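Local coordinates for putative regulatory protein SCO4313 (Streptomyces coelicolor, PDB 2OI8), which probably acts as a TetR-family transcription regulator, binding DNA through an N-terminal helix-turn-helix and pairing as a dimer, at residues L92-R97 with A208-L213; E130-I135 with S178-L183. One frame throughout, in Å; residues are numbered along the deposited sequence.

Contact 1 (L92-R97 with A208-L213); sequences LAHALR and AELKDL
L210 is the one residue of 208-213 that meets A93 and H94 of 92-97, so this contact between two helices of the TetR-type C-terminal domain rests on a single leucine. Taken along 208-213, the segment first meets the second subunit: A208 packs on its H174, and E209 also reaches that subunit, with OE1 in a salt bridge to R182 NE and OE2 hydrogen-bonded to S178 OG, both of the second subunit. L210 turns instead toward helix 89-102. Its CG stands anti to the backbone N (chi1 166°), which carries the isopropyl fork toward that helix. CD1 lies 3.6 Å from A93 CB, and CD2 reaches the same methyl at 4.0 Å, so both branches of the fork end against the one methyl. CD2 also lies 4.0 Å from H94 NE2, the H94 and L210 side chains crossing at about a right angle. The CA atoms of A93 and L210 are 7.2 Å apart, an approach that the short alanine side chain permits. The two segments bury 110 Å² in all, with A93 and L210 inside and H94 at the exposed margin. Further on, L213 packs on F179 of its own chain. Helix 170-191 lies alongside, with F179 and L183 both packing on A93; helix 60-84 lies against L92, A95 and L96 of 92-97.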
ATOM      1  N   LEU A  92      15.752  -9.118  10.242  1.00 13.65           N
ATOM      2  CA  LEU A  92      15.528  -8.046   9.290  1.00 12.41           C
ATOM      3  C   LEU A  92      14.031  -7.813   9.065  1.00 11.98           C
ATOM      4  O   LEU A  92      13.572  -6.683   9.075  1.00 11.58           O
ATOM      5  CB  LEU A  92      16.237  -8.386   7.983  1.00 12.25           C
ATOM      6  CG  LEU A  92      17.621  -7.814   7.656  1.00 11.11           C
ATOM      7  CD1 LEU A  92      18.468  -7.512   8.857  1.00  9.22           C
ATOM      8  CD2 LEU A  92      18.332  -8.753   6.722  1.00  9.79           C
ATOM      9  N   ALA A  93      13.285  -8.899   8.880  1.00 11.61           N
ATOM     10  CA  ALA A  93      11.842  -8.863   8.799  1.00 11.76           C
ATOM     11  C   ALA A  93      11.216  -8.183  10.034  1.00 12.28           C
ATOM     12  O   ALA A  93      10.309  -7.349   9.911  1.00 12.96           O
ATOM     13  CB  ALA A  93      11.310 -10.258   8.627  1.00 11.47           C
ATOM     14  N   HIS A  94      11.714  -8.507  11.216  1.00 12.23           N
ATOM     15  CA  HIS A  94      11.202  -7.891  12.433  1.00 12.64           C
ATOM     16  C   HIS A  94      11.565  -6.428  12.593  1.00 12.30           C
ATOM     17  O   HIS A  94      10.792  -5.654  13.157  1.00 12.65           O
ATOM     18  CB  HIS A  94      11.661  -8.679  13.645  1.00 12.59           C
ATOM     19  CG  HIS A  94      10.941  -9.974  13.795  1.00 14.81           C
ATOM     20  ND1 HIS A  94       9.569 -10.041  13.928  1.00 15.50           N
ATOM     21  CD2 HIS A  94      11.388 -11.254  13.798  1.00 16.64           C
ATOM     22  CE1 HIS A  94       9.205 -11.306  14.011  1.00 18.19           C
ATOM     23  NE2 HIS A  94      10.289 -12.064  13.943  1.00 18.07           N
ATOM     24  N   ALA A  95      12.747  -6.063  12.112  1.00 11.84           N
ATOM     25  CA  ALA A  95      13.159  -4.661  12.051  1.00 11.82           C
ATOM     26  C   ALA A  95      12.153  -3.876  11.175  1.00 11.32           C
ATOM     27  O   ALA A  95      11.639  -2.806  11.560  1.00 11.03           O
ATOM     28  CB  ALA A  95      14.566  -4.562  11.472  1.00 11.36           C
ATOM     29  N   LEU A  96      11.850  -4.448  10.023  1.00 10.62           N
ATOM     30  CA  LEU A  96      10.950  -3.809   9.070  1.00 11.51           C
ATOM     31  C   LEU A  96       9.535  -3.620   9.652  1.00 10.75           C
ATOM     32  O   LEU A  96       8.913  -2.602   9.387  1.00  9.88           O
ATOM     33  CB  LEU A  96      10.907  -4.601   7.743  1.00 11.30           C
ATOM     34  CG  LEU A  96       9.980  -4.035   6.649  1.00 13.25           C
ATOM     35  CD1 LEU A  96      10.367  -2.574   6.244  1.00 13.21           C
ATOM     36  CD2 LEU A  96       9.869  -4.957   5.415  1.00 11.85           C
ATOM     37  N   ARG A  97       9.067  -4.593  10.459  1.00 10.80           N
ATOM     38  CA  ARG A  97       7.709  -4.579  11.017  1.00 10.10           C
ATOM     39  C   ARG A  97       7.552  -3.419  11.975  1.00  9.79           C
ATOM     40  O   ARG A  97       6.579  -2.652  11.885  1.00  9.99           O
ATOM     41  CB  ARG A  97       7.368  -5.902  11.722  1.00 10.36           C
ATOM     42  CG  ARG A  97       5.903  -6.000  12.203  1.00  9.55           C
ATOM     43  CD  ARG A  97       5.433  -7.427  12.492  1.00  9.36           C
ATOM     44  NE  ARG A  97       4.086  -7.409  13.058  1.00  9.40           N
ATOM     45  CZ  ARG A  97       2.966  -7.391  12.322  1.00 11.70           C
ATOM     46  NH1 ARG A  97       3.047  -7.417  11.005  1.00 12.96           N
ATOM     47  NH2 ARG A  97       1.755  -7.346  12.884  1.00 10.19           N
ATOM     48  N   ALA A 208       4.089 -16.335   9.693  1.00 17.21           N
ATOM     49  CA  ALA A 208       3.924 -17.433   8.755  1.00 17.81           C
ATOM     50  C   ALA A 208       4.612 -17.094   7.429  1.00 18.71           C
ATOM     51  O   ALA A 208       5.423 -17.880   6.933  1.00 19.08           O
ATOM     52  CB  ALA A 208       2.469 -17.747   8.544  1.00 17.35           C
ATOM     53  N   GLU A 209       4.320 -15.916   6.879  1.00 19.17           N
ATOM     54  CA  GLU A 209       4.895 -15.504   5.600  1.00 20.03           C
ATOM     55  C   GLU A 209       6.412 -15.437   5.635  1.00 21.07           C
ATOM     56  O   GLU A 209       7.069 -15.809   4.673  1.00 20.61           O
ATOM     57  CB  GLU A 209       4.306 -14.171   5.143  1.00 19.36           C
ATOM     58  CG  GLU A 209       2.919 -14.307   4.554  1.00 17.98           C
ATOM     59  CD  GLU A 209       2.922 -15.099   3.267  1.00 18.63           C
ATOM     60  OE1 GLU A 209       3.291 -14.535   2.223  1.00 19.29           O
ATOM     61  OE2 GLU A 209       2.567 -16.296   3.284  1.00 18.47           O
ATOM     62  N   LEU A 210       6.951 -14.969   6.758  1.00 22.92           N
ATOM     63  CA  LEU A 210       8.383 -14.931   6.976  1.00 24.57           C
ATOM     64  C   LEU A 210       8.940 -16.349   6.971  1.00 26.61           C
ATOM     65  O   LEU A 210       9.853 -16.661   6.214  1.00 26.70           O
ATOM     66  CB  LEU A 210       8.696 -14.232   8.303  1.00 24.36           C
ATOM     67  CG  LEU A 210      10.100 -14.358   8.922  1.00 23.94           C
ATOM     68  CD1 LEU A 210      11.202 -13.787   8.015  1.00 22.34           C
ATOM     69  CD2 LEU A 210      10.112 -13.670  10.267  1.00 23.86           C
ATOM     70  N   LYS A 211       8.373 -17.207   7.809  1.00 29.18           N
ATOM     71  CA  LYS A 211       8.841 -18.578   7.939  1.00 32.09           C
ATOM     72  C   LYS A 211       8.870 -19.236   6.550  1.00 33.83           C
ATOM     73  O   LYS A 211       9.919 -19.686   6.102  1.00 34.17           O
ATOM     74  CB  LYS A 211       7.948 -19.348   8.919  1.00 31.88           C
ATOM     75  CG  LYS A 211       8.703 -20.071  10.021  1.00 32.66           C
ATOM     76  CD  LYS A 211       7.776 -20.880  10.947  1.00 32.65           C
ATOM     77  CE  LYS A 211       7.314 -20.070  12.174  1.00 32.87           C
ATOM     78  NZ  LYS A 211       6.138 -19.179  11.913  1.00 32.71           N
ATOM     79  N   ASP A 212       7.720 -19.237   5.876  1.00 36.21           N
ATOM     80  CA  ASP A 212       7.517 -19.754   4.507  1.00 38.40           C
ATOM     81  C   ASP A 212       8.574 -19.285   3.501  1.00 40.33           C
ATOM     82  O   ASP A 212       8.823 -19.925   2.476  1.00 40.39           O
ATOM     83  CB  ASP A 212       6.145 -19.265   4.034  1.00 38.16           C
ATOM     84  CG  ASP A 212       5.514 -20.163   2.996  1.00 37.77           C
ATOM     85  OD1 ASP A 212       6.097 -20.351   1.906  1.00 37.64           O
ATOM     86  OD2 ASP A 212       4.394 -20.642   3.263  1.00 36.15           O
ATOM     87  N   LEU A 213       9.183 -18.151   3.812  1.00 42.91           N
ATOM     88  CA  LEU A 213      10.073 -17.452   2.905  1.00 45.49           C
ATOM     89  C   LEU A 213      11.522 -17.810   3.208  1.00 47.60           C
ATOM     90  O   LEU A 213      12.360 -17.887   2.308  1.00 47.53           O
ATOM     91  CB  LEU A 213       9.828 -15.956   3.081  1.00 45.07           C
ATOM     92  CG  LEU A 213      10.695 -14.843   2.520  1.00 44.83           C
ATOM     93  CD1 LEU A 213      10.595 -14.765   1.003  1.00 43.96           C
ATOM     94  CD2 LEU A 213      10.200 -13.568   3.171  1.00 44.25           C
TER

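Contact 2 (E130-I135 with S178-L183); sequences ETMAVI and SFWSRL
Within the all-helical C-terminal domain of a TetR-type regulator, helix 129-139 packs on helix 170-191, and T131, M132 and I135 meet F179 and W180. The segment axes approach to 11.1 Å at an angle of 112°, a spacing bridged by large side chains. The I135 and F179 side chains cross at about a right angle: I135 CD1 sits 3.6 Å from F179 CE1, while I135 CG2 lies 3.7 Å from F179 CD1. L183 CD1 rests over the centre of one face of that ring, 3.5 Å above its plane. The phenyl reaches I135 because its CG is anti to the backbone N (chi1 171°), and it also packs on L89 and L92 of helix 89-102. An alanine in place of F179 would probably leave the I135 and L183 methyls without their shared aromatic partner and open a gap beside L92. T131, which also packs on helix 60-84, meets the six-membered end of the W180 indole, with T131 CG2 3.7 Å from W180 CH2. M132, a selenomethionine, makes a Met-aromatic contact: its SE stands above the indole face, 4.6 Å from the centroid of the W180 five-membered ring and 19° off its normal.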
ATOM      1  N   GLU A 130      19.608   1.443  -0.857  1.00 43.83           N
ATOM      2  CA  GLU A 130      20.384   1.342   0.379  1.00 43.15           C
ATOM      3  C   GLU A 130      19.789   0.224   1.225  1.00 42.52           C
ATOM      4  O   GLU A 130      20.425  -0.816   1.427  1.00 42.65           O
ATOM      5  CB  GLU A 130      20.383   2.679   1.145  1.00 42.95           C
ATOM      6  N   THR A 131      18.559   0.444   1.681  1.00 41.48           N
ATOM      7  CA  THR A 131      17.753  -0.573   2.343  1.00 40.78           C
ATOM      8  C   THR A 131      17.832  -1.943   1.618  1.00 40.12           C
ATOM      9  O   THR A 131      18.064  -2.978   2.254  1.00 40.29           O
ATOM     10  CB  THR A 131      16.272  -0.087   2.470  1.00 40.90           C
ATOM     11  OG1 THR A 131      16.232   1.198   3.112  1.00 41.32           O
ATOM     12  CG2 THR A 131      15.431  -1.061   3.269  1.00 40.30           C
HETATM   13  N   MSE A 132      17.674  -1.939   0.295  1.00 38.87           N
HETATM   14  CA  MSE A 132      17.648  -3.182  -0.480  1.00 37.68           C
HETATM   15  C   MSE A 132      18.980  -3.921  -0.624  1.00 35.77           C
HETATM   16  O   MSE A 132      18.997  -5.138  -0.773  1.00 35.46           O
HETATM   17  CB  MSE A 132      16.979  -2.952  -1.833  1.00 38.53           C
HETATM   18  CG  MSE A 132      15.495  -3.326  -1.802  1.00 41.42           C
HETATM   19 SE   MSE A 132      15.233  -5.205  -2.320  1.00 49.92          SE
HETATM   20  CE  MSE A 132      15.367  -4.936  -4.240  1.00 48.19           C
ATOM     21  N   ALA A 133      20.090  -3.199  -0.560  1.00 33.69           N
ATOM     22  CA  ALA A 133      21.400  -3.841  -0.528  1.00 31.74           C
ATOM     23  C   ALA A 133      21.530  -4.808   0.667  1.00 30.30           C
ATOM     24  O   ALA A 133      22.068  -5.911   0.525  1.00 29.74           O
ATOM     25  CB  ALA A 133      22.501  -2.787  -0.506  1.00 31.90           C
ATOM     26  N   VAL A 134      21.010  -4.395   1.824  1.00 28.58           N
ATOM     27  CA  VAL A 134      21.098  -5.181   3.053  1.00 26.98           C
ATOM     28  C   VAL A 134      20.364  -6.505   2.909  1.00 26.25           C
ATOM     29  O   VAL A 134      20.910  -7.546   3.247  1.00 26.66           O
ATOM     30  CB  VAL A 134      20.550  -4.420   4.289  1.00 26.91           C
ATOM     31  CG1 VAL A 134      20.675  -5.267   5.540  1.00 26.20           C
ATOM     32  CG2 VAL A 134      21.282  -3.101   4.489  1.00 26.51           C
ATOM     33  N   ILE A 135      19.136  -6.466   2.401  1.00 25.00           N
ATOM     34  CA  ILE A 135      18.337  -7.684   2.206  1.00 24.18           C
ATOM     35  C   ILE A 135      19.060  -8.671   1.294  1.00 24.17           C
ATOM     36  O   ILE A 135      19.125  -9.884   1.564  1.00 23.80           O
ATOM     37  CB  ILE A 135      16.934  -7.389   1.569  1.00 23.87           C
ATOM     38  CG1 ILE A 135      16.155  -6.326   2.352  1.00 23.18           C
ATOM     39  CG2 ILE A 135      16.130  -8.684   1.373  1.00 22.05           C
ATOM     40  CD1 ILE A 135      16.131  -6.556   3.850  1.00 23.04           C
ATOM     41  N   SER A 178      11.247 -11.016  -3.199  1.00 18.10           N
ATOM     42  CA  SER A 178      10.152 -11.759  -2.544  1.00 17.26           C
ATOM     43  C   SER A 178       9.949 -11.434  -1.067  1.00 16.53           C
ATOM     44  O   SER A 178       8.813 -11.379  -0.579  1.00 16.46           O
ATOM     45  CB  SER A 178      10.368 -13.264  -2.676  1.00 17.20           C
ATOM     46  OG  SER A 178       9.866 -13.732  -3.907  1.00 17.87           O
ATOM     47  N   PHE A 179      11.049 -11.261  -0.354  1.00 15.26           N
ATOM     48  CA  PHE A 179      11.012 -10.819   1.030  1.00 14.53           C
ATOM     49  C   PHE A 179      10.358  -9.426   1.078  1.00 14.13           C
ATOM     50  O   PHE A 179       9.422  -9.176   1.833  1.00 13.66           O
ATOM     51  CB  PHE A 179      12.462 -10.832   1.545  1.00 14.18           C
ATOM     52  CG  PHE A 179      12.674 -10.211   2.898  1.00 13.41           C
ATOM     53  CD1 PHE A 179      12.792  -8.834   3.038  1.00 12.01           C
ATOM     54  CD2 PHE A 179      12.844 -11.016   4.023  1.00 13.59           C
ATOM     55  CE1 PHE A 179      13.015  -8.266   4.273  1.00 12.50           C
ATOM     56  CE2 PHE A 179      13.081 -10.452   5.269  1.00 12.79           C
ATOM     57  CZ  PHE A 179      13.169  -9.077   5.392  1.00 13.21           C
ATOM     58  N   TRP A 180      10.864  -8.526   0.246  1.00 13.87           N
ATOM     59  CA  TRP A 180      10.365  -7.166   0.166  1.00 13.65           C
ATOM     60  C   TRP A 180       8.846  -7.149  -0.083  1.00 13.15           C
ATOM     61  O   TRP A 180       8.087  -6.523   0.657  1.00 13.37           O
ATOM     62  CB  TRP A 180      11.096  -6.455  -0.967  1.00 13.90           C
ATOM     63  CG  TRP A 180      11.070  -4.976  -0.928  1.00 14.09           C
ATOM     64  CD1 TRP A 180      10.659  -4.143  -1.924  1.00 14.32           C
ATOM     65  CD2 TRP A 180      11.494  -4.144   0.143  1.00 13.80           C
ATOM     66  NE1 TRP A 180      10.792  -2.841  -1.537  1.00 13.46           N
ATOM     67  CE2 TRP A 180      11.300  -2.808  -0.268  1.00 13.83           C
ATOM     68  CE3 TRP A 180      12.018  -4.391   1.418  1.00 15.82           C
ATOM     69  CZ2 TRP A 180      11.626  -1.708   0.547  1.00 14.66           C
ATOM     70  CZ3 TRP A 180      12.336  -3.285   2.243  1.00 15.50           C
ATOM     71  CH2 TRP A 180      12.133  -1.967   1.795  1.00 14.44           C
ATOM     72  N   SER A 181       8.399  -7.862  -1.107  1.00 12.06           N
ATOM     73  CA  SER A 181       7.023  -7.715  -1.534  1.00 11.04           C
ATOM     74  C   SER A 181       6.107  -8.478  -0.616  1.00 10.13           C
ATOM     75  O   SER A 181       5.080  -7.962  -0.235  1.00 10.76           O
ATOM     76  CB  SER A 181       6.858  -8.176  -2.968  1.00 10.30           C
ATOM     77  OG  SER A 181       7.118  -9.557  -3.012  1.00 11.59           O
ATOM     78  N   ARG A 182       6.475  -9.696  -0.246  1.00  9.32           N
ATOM     79  CA  ARG A 182       5.663 -10.488   0.680  1.00  8.93           C
ATOM     80  C   ARG A 182       5.371  -9.804   2.040  1.00  8.75           C
ATOM     81  O   ARG A 182       4.219  -9.803   2.508  1.00  8.42           O
ATOM     82  CB  ARG A 182       6.269 -11.883   0.892  1.00  8.46           C
ATOM     83  CG  ARG A 182       6.102 -12.761  -0.315  1.00  8.67           C
ATOM     84  CD  ARG A 182       6.566 -14.188  -0.106  1.00  9.61           C
ATOM     85  NE  ARG A 182       6.722 -14.871  -1.397  1.00 10.60           N
ATOM     86  CZ  ARG A 182       7.216 -16.102  -1.557  1.00 10.16           C
ATOM     87  NH1 ARG A 182       7.608 -16.817  -0.514  1.00  7.79           N
ATOM     88  NH2 ARG A 182       7.322 -16.621  -2.771  1.00  9.12           N
ATOM     89  N   LEU A 183       6.399  -9.222   2.656  1.00  8.03           N
ATOM     90  CA  LEU A 183       6.258  -8.559   3.969  1.00  7.85           C
ATOM     91  C   LEU A 183       5.570  -7.182   3.939  1.00  8.13           C
ATOM     92  O   LEU A 183       4.909  -6.766   4.916  1.00  7.94           O
ATOM     93  CB  LEU A 183       7.635  -8.464   4.646  1.00  7.50           C
ATOM     94  CG  LEU A 183       8.278  -9.839   4.873  1.00  5.69           C
ATOM     95  CD1 LEU A 183       9.603  -9.667   5.543  1.00  6.72           C
ATOM     96  CD2 LEU A 183       7.388 -10.782   5.679  1.00  2.50           C
TER

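In the fold
Contacts 1 and 2 lie in the same C-terminal domain, their centres 10 Å apart on one side of the chain's centre. Contact 2 is nested in sequence inside the loop closed by contact 1, giving the order 92-97, 130-135, 178-183, 208-213. Helix 170-191 joins them, touching both segments of contact 1; on the 208-213 side, L213 CD1 lies 3.9 Å from R182 NH1. Helices 170-191 and 202-213, consecutive in the chain, also reach the second subunit. Segments 178-183 and 208-213 thus serve both the packing within the chain and the dimer, 178-183 of one subunit meeting 208-213 of the other.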